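PDB 3HUT: putative branched-chain amino acid ABC transporter from Rhodospirillum rubrum ATCC 11170, which probably binds branched-chain or related amino acids outside the cytoplasmic membrane and delivers them to an ABC transporter. Local coordinates for residues R160-F163 with E164-G168; T149-G152 with L153-Q157. One frame throughout, in Å; residues are numbered along the deposited sequence.

Interaction 1: R160-F163 with E164-G168; sequences RKAF and ELRGG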
loop_
_atom_site.group_PDB
_atom_site.type_symbol
_atom_site.label_atom_id
_atom_site.label_comp_id
_atom_site.label_asym_id
_atom_site.label_seq_id
_atom_site.Cartn_x
_atom_site.Cartn_y
_atom_site.Cartn_z
ATOM N N ARG A 160 5.187 -15.931 9.732
ATOM C CA ARG A 160 5.506 -17.164 10.446
ATOM C C ARG A 160 4.392 -18.199 10.293
ATOM O O ARG A 160 4.651 -19.364 9.982
ATOM C CB ARG A 160 5.765 -16.876 11.930
ATOM C CG ARG A 160 7.038 -16.066 12.202
ATOM C CD ARG A 160 7.369 -16.041 13.693
ATOM N NE ARG A 160 6.297 -15.411 14.453
ATOM C CZ ARG A 160 6.288 -14.135 14.819
ATOM N NH1 ARG A 160 7.308 -13.344 14.506
ATOM N NH2 ARG A 160 5.244 -13.646 15.475
ATOM N N LYS A 161 3.150 -17.770 10.489
ATOM C CA LYS A 161 2.016 -18.679 10.372
ATOM C C LYS A 161 1.940 -19.302 8.978
ATOM O O LYS A 161 1.736 -20.507 8.841
ATOM C CB LYS A 161 0.712 -17.938 10.681
ATOM C CG LYS A 161 -0.497 -18.846 10.797
ATOM C CD LYS A 161 -1.744 -18.065 11.181
ATOM C CE LYS A 161 -2.939 -18.992 11.346
ATOM N NZ LYS A 161 -4.168 -18.254 11.747
ATOM N N ALA A 162 2.108 -18.479 7.947
ATOM C CA ALA A 162 2.048 -18.962 6.568
ATOM C C ALA A 162 3.188 -19.921 6.244
ATOM O O ALA A 162 2.999 -20.916 5.537
ATOM C CB ALA A 162 2.077 -17.783 5.601
ATOM N N PHE A 163 4.375 -19.615 6.755
ATOM C CA PHE A 163 5.544 -20.449 6.503
ATOM C C PHE A 163 5.364 -21.835 7.130
ATOM O O PHE A 163 5.584 -22.855 6.477
ATOM C CB PHE A 163 6.791 -19.763 7.072
ATOM C CG PHE A 163 8.088 -20.302 6.539
ATOM C CD1 PHE A 163 8.435 -20.131 5.201
ATOM C CD2 PHE A 163 8.984 -20.949 7.387
ATOM C CE1 PHE A 163 9.660 -20.596 4.715
ATOM C CE2 PHE A 163 10.210 -21.418 6.910
ATOM C CZ PHE A 163 10.546 -21.239 5.571
ATOM N N GLU A 164 4.956 -21.866 8.395
ATOM C CA GLU A 164 4.752 -23.127 9.102
ATOM C C GLU A 164 3.587 -23.918 8.498
ATOM O O GLU A 164 3.584 -25.147 8.519
ATOM C CB GLU A 164 4.508 -22.853 10.594
ATOM C CG GLU A 164 5.646 -22.081 11.265
ATOM C CD GLU A 164 5.381 -21.756 12.729
ATOM O OE1 GLU A 164 4.200 -21.594 13.103
ATOM O OE2 GLU A 164 6.357 -21.644 13.504
ATOM N N LEU A 165 2.599 -23.211 7.959
ATOM C CA LEU A 165 1.455 -23.872 7.336
ATOM C C LEU A 165 1.938 -24.652 6.120
ATOM O O LEU A 165 1.372 -25.684 5.769
ATOM C CB LEU A 165 0.413 -22.843 6.887
ATOM C CG LEU A 165 -0.768 -23.394 6.072
ATOM C CD1 LEU A 165 -1.558 -24.382 6.914
ATOM C CD2 LEU A 165 -1.663 -22.247 5.615
ATOM N N ARG A 166 2.989 -24.146 5.480
ATOM C CA ARG A 166 3.556 -24.779 4.300
ATOM C C ARG A 166 4.670 -25.772 4.629
ATOM O O ARG A 166 5.369 -26.243 3.737
ATOM C CB ARG A 166 4.061 -23.701 3.332
ATOM C CG ARG A 166 2.925 -22.857 2.775
ATOM C CD ARG A 166 3.407 -21.687 1.951
ATOM N NE ARG A 166 2.306 -21.057 1.222
ATOM C CZ ARG A 166 1.297 -20.403 1.788
ATOM N NH1 ARG A 166 1.229 -20.273 3.105
ATOM N NH2 ARG A 166 0.342 -19.883 1.030
ATOM N N GLY A 167 4.835 -26.081 5.912
ATOM C CA GLY A 167 5.842 -27.046 6.316
ATOM C C GLY A 167 7.203 -26.492 6.685
ATOM O O GLY A 167 8.131 -27.256 6.956
ATOM N N GLY A 168 7.337 -25.170 6.698
ATOM C CA GLY A 168 8.615 -24.575 7.043
ATOM C C GLY A 168 8.756 -24.374 8.537
ATOM O O GLY A 168 7.767 -24.382 9.271
#

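Interaction 2: T149-G152 with L153-Q157; sequences TDWG and LSSAQ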
loop_
_atom_site.group_PDB
_atom_site.type_symbol
_atom_site.label_atom_id
_atom_site.label_comp_id
_atom_site.label_asym_id
_atom_site.label_seq_id
_atom_site.Cartn_x
_atom_site.Cartn_y
_atom_site.Cartn_z
ATOM N N THR A 149 6.853 -2.658 15.842
ATOM C CA THR A 149 5.822 -1.695 15.470
ATOM C C THR A 149 4.584 -2.532 15.162
ATOM O O THR A 149 4.688 -3.751 15.047
ATOM C CB THR A 149 6.217 -0.904 14.218
ATOM O OG1 THR A 149 6.444 -1.812 13.134
ATOM C CG2 THR A 149 7.488 -0.112 14.472
ATOM N N ASP A 150 3.422 -1.899 15.022
ATOM C CA ASP A 150 2.211 -2.659 14.738
ATOM C C ASP A 150 2.304 -3.421 13.417
ATOM O O ASP A 150 1.944 -4.597 13.349
ATOM C CB ASP A 150 0.971 -1.750 14.756
ATOM C CG ASP A 150 1.088 -0.556 13.819
ATOM O OD1 ASP A 150 2.133 -0.401 13.148
ATOM O OD2 ASP A 150 0.118 0.236 13.756
ATOM N N TRP A 151 2.806 -2.766 12.375
ATOM C CA TRP A 151 2.934 -3.424 11.081
ATOM C C TRP A 151 4.015 -4.504 11.118
ATOM O O TRP A 151 3.909 -5.524 10.435
ATOM C CB TRP A 151 3.248 -2.408 9.970
ATOM C CG TRP A 151 4.543 -1.663 10.143
ATOM C CD1 TRP A 151 4.739 -0.496 10.831
ATOM C CD2 TRP A 151 5.828 -2.053 9.640
ATOM N NE1 TRP A 151 6.065 -0.137 10.786
ATOM C CE2 TRP A 151 6.757 -1.075 10.063
ATOM C CE3 TRP A 151 6.285 -3.136 8.875
ATOM C CZ2 TRP A 151 8.119 -1.144 9.744
ATOM C CZ3 TRP A 151 7.645 -3.206 8.557
ATOM C CH2 TRP A 151 8.543 -2.213 8.994
ATOM N N GLY A 152 5.052 -4.279 11.919
ATOM C CA GLY A 152 6.120 -5.255 12.027
ATOM C C GLY A 152 5.640 -6.543 12.675
ATOM O O GLY A 152 5.921 -7.636 12.188
ATOM N N LEU A 153 4.901 -6.417 13.772
ATOM C CA LEU A 153 4.394 -7.589 14.477
ATOM C C LEU A 153 3.318 -8.333 13.693
ATOM O O LEU A 153 3.331 -9.560 13.626
ATOM C CB LEU A 153 3.845 -7.186 15.849
ATOM C CG LEU A 153 4.874 -6.691 16.871
ATOM C CD1 LEU A 153 4.159 -6.195 18.128
ATOM C CD2 LEU A 153 5.836 -7.815 17.219
ATOM N N SER A 154 2.389 -7.593 13.093
ATOM C CA SER A 154 1.314 -8.215 12.332
ATOM C C SER A 154 1.845 -8.945 11.100
ATOM O O SER A 154 1.408 -10.054 10.798
ATOM C CB SER A 154 0.288 -7.163 11.902
ATOM O OG SER A 154 0.863 -6.241 10.994
ATOM N N SER A 155 2.792 -8.334 10.391
ATOM C CA SER A 155 3.338 -8.970 9.202
ATOM C C SER A 155 4.240 -10.151 9.561
ATOM O O SER A 155 4.242 -11.166 8.871
ATOM C CB SER A 155 4.100 -7.949 8.349
ATOM O OG SER A 155 5.247 -7.463 9.015
ATOM N N ALA A 156 4.996 -10.031 10.648
ATOM C CA ALA A 156 5.882 -11.114 11.066
ATOM C C ALA A 156 5.072 -12.329 11.514
ATOM O O ALA A 156 5.424 -13.465 11.209
ATOM C CB ALA A 156 6.797 -10.642 12.206
ATOM N N GLN A 157 3.990 -12.082 12.245
ATOM C CA GLN A 157 3.129 -13.154 12.730
ATOM C C GLN A 157 2.457 -13.850 11.545
ATOM O O GLN A 157 2.394 -15.075 11.493
ATOM C CB GLN A 157 2.080 -12.579 13.688
ATOM C CG GLN A 157 1.027 -13.559 14.193
ATOM C CD GLN A 157 1.620 -14.774 14.882
ATOM O OE1 GLN A 157 2.638 -14.682 15.570
ATOM N NE2 GLN A 157 0.972 -15.920 14.712
#

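Interaction 1: R160-F163 with E164-G168
Gly168 N closes a Schellman motif on Phe163 O, where helix 150-165 ends and the chain turns toward strand 169-176 of a beta-alpha-beta unit. The closing bond is 2.9 Å from Gly168 N to Phe163 O, its donor standing above the carbonyl plane. The inner bond of the motif runs from Gly167 N to Glu164 O at 3.0 Å; Gly167 has a positive phi of 92°, which places it at the C-prime position. Toward the helix end the i to i-4 bonds bend progressively: Glu164 N meets Arg160 O nearly straight at 172°, Leu165 N meets Lys161 O at 143°, and the bond from Arg166 N to Ala162 O is more bent still.

Among side chains, Arg166 gives the polar contact. Its chain, extended from CG to NE, doubles back beside the last turn, and NH1 donates in its own guanidinium plane to Ala162 O at 3.1 Å. Arg166 N reaches the same Ala162 O from the opposite face of the carbonyl plane at 3.2 Å, so one residue grips this helix-end oxygen twice.

Packing is carried by Phe163. With CG anti to the backbone N, its ring lies beside the departing backbone of Gly168 and also meets Ile135 of helix 126-136 and Val142 of strand 141-147, burying this side of the helix end. On another side Glu164 lays its aliphatic part along the helix, CG being 3.2 Å from Arg160 O. At the ring, the closest approach to the turn is Phe163 CE2 to Gly168 CA, 3.5 Å, met obliquely.

Interaction 2: T149-G152 with L153-Q157
Trp151 O is gripped by two donors of Ser155, in the first turns of helix 150-165. Ser155 OG donates at 2.8 Å to Trp151 O, tilted 18° from the carbonyl plane, while Ser155 N makes the helical bond to Trp151 O at 3.0 Å from above that plane. Standing between its own backbone N and carbonyl carbon (chi1 65°), the Ser155 hydroxyl is turned back onto the preceding turn. Ser154 takes the same torsion: its OG lies 3.1 Å from Asp150 O and 3.2 Å from Trp151 O, two acceptors within reach of a single proton.

Thr149 is the N-cap. Its OG1 accepts from Gly152 N at 3.1 Å, and its carbonyl receives Leu153 N; the same OG1 sits over one face of the Trp151 indole, offset toward the rim. Leu153 CG, beside its own backbone N, lies against Thr149 O at 3.5 Å. The indole also touches Pro123, Ser226 and Ala228 of neighbouring loops, whereas Ser155 and Ala156 rest on Ala201 of strand 197-201.

Chemically, hydroxyls tie the start of the helix in two roles: Thr149 OG1, as acceptor, caps the Gly152 N-H of the first turn, and the buried Ser155 OG, a donor further along, spends its proton on the helix's own backbone.

How the interactions relate
Interactions 1 and 2 are the two ends of helix 150-165, their centres about 16 Å apart, with interaction 2 at the N-terminus and interaction 1 at the C-terminus. The bond from Arg160 NH2 to Gln157 OE1, between residues three apart on the helix, links the two interactions. Together they bound the helix of the unit made by strands 141-147 and 169-176 in one lobe of the periplasmic-binding-protein fold. The centre of interaction 2 lies about 15 Å from the centre of the chain and that of interaction 1 about 24 Å, both on the same side. Thus 149-157 is the more central end and 160-168 the more peripheral one.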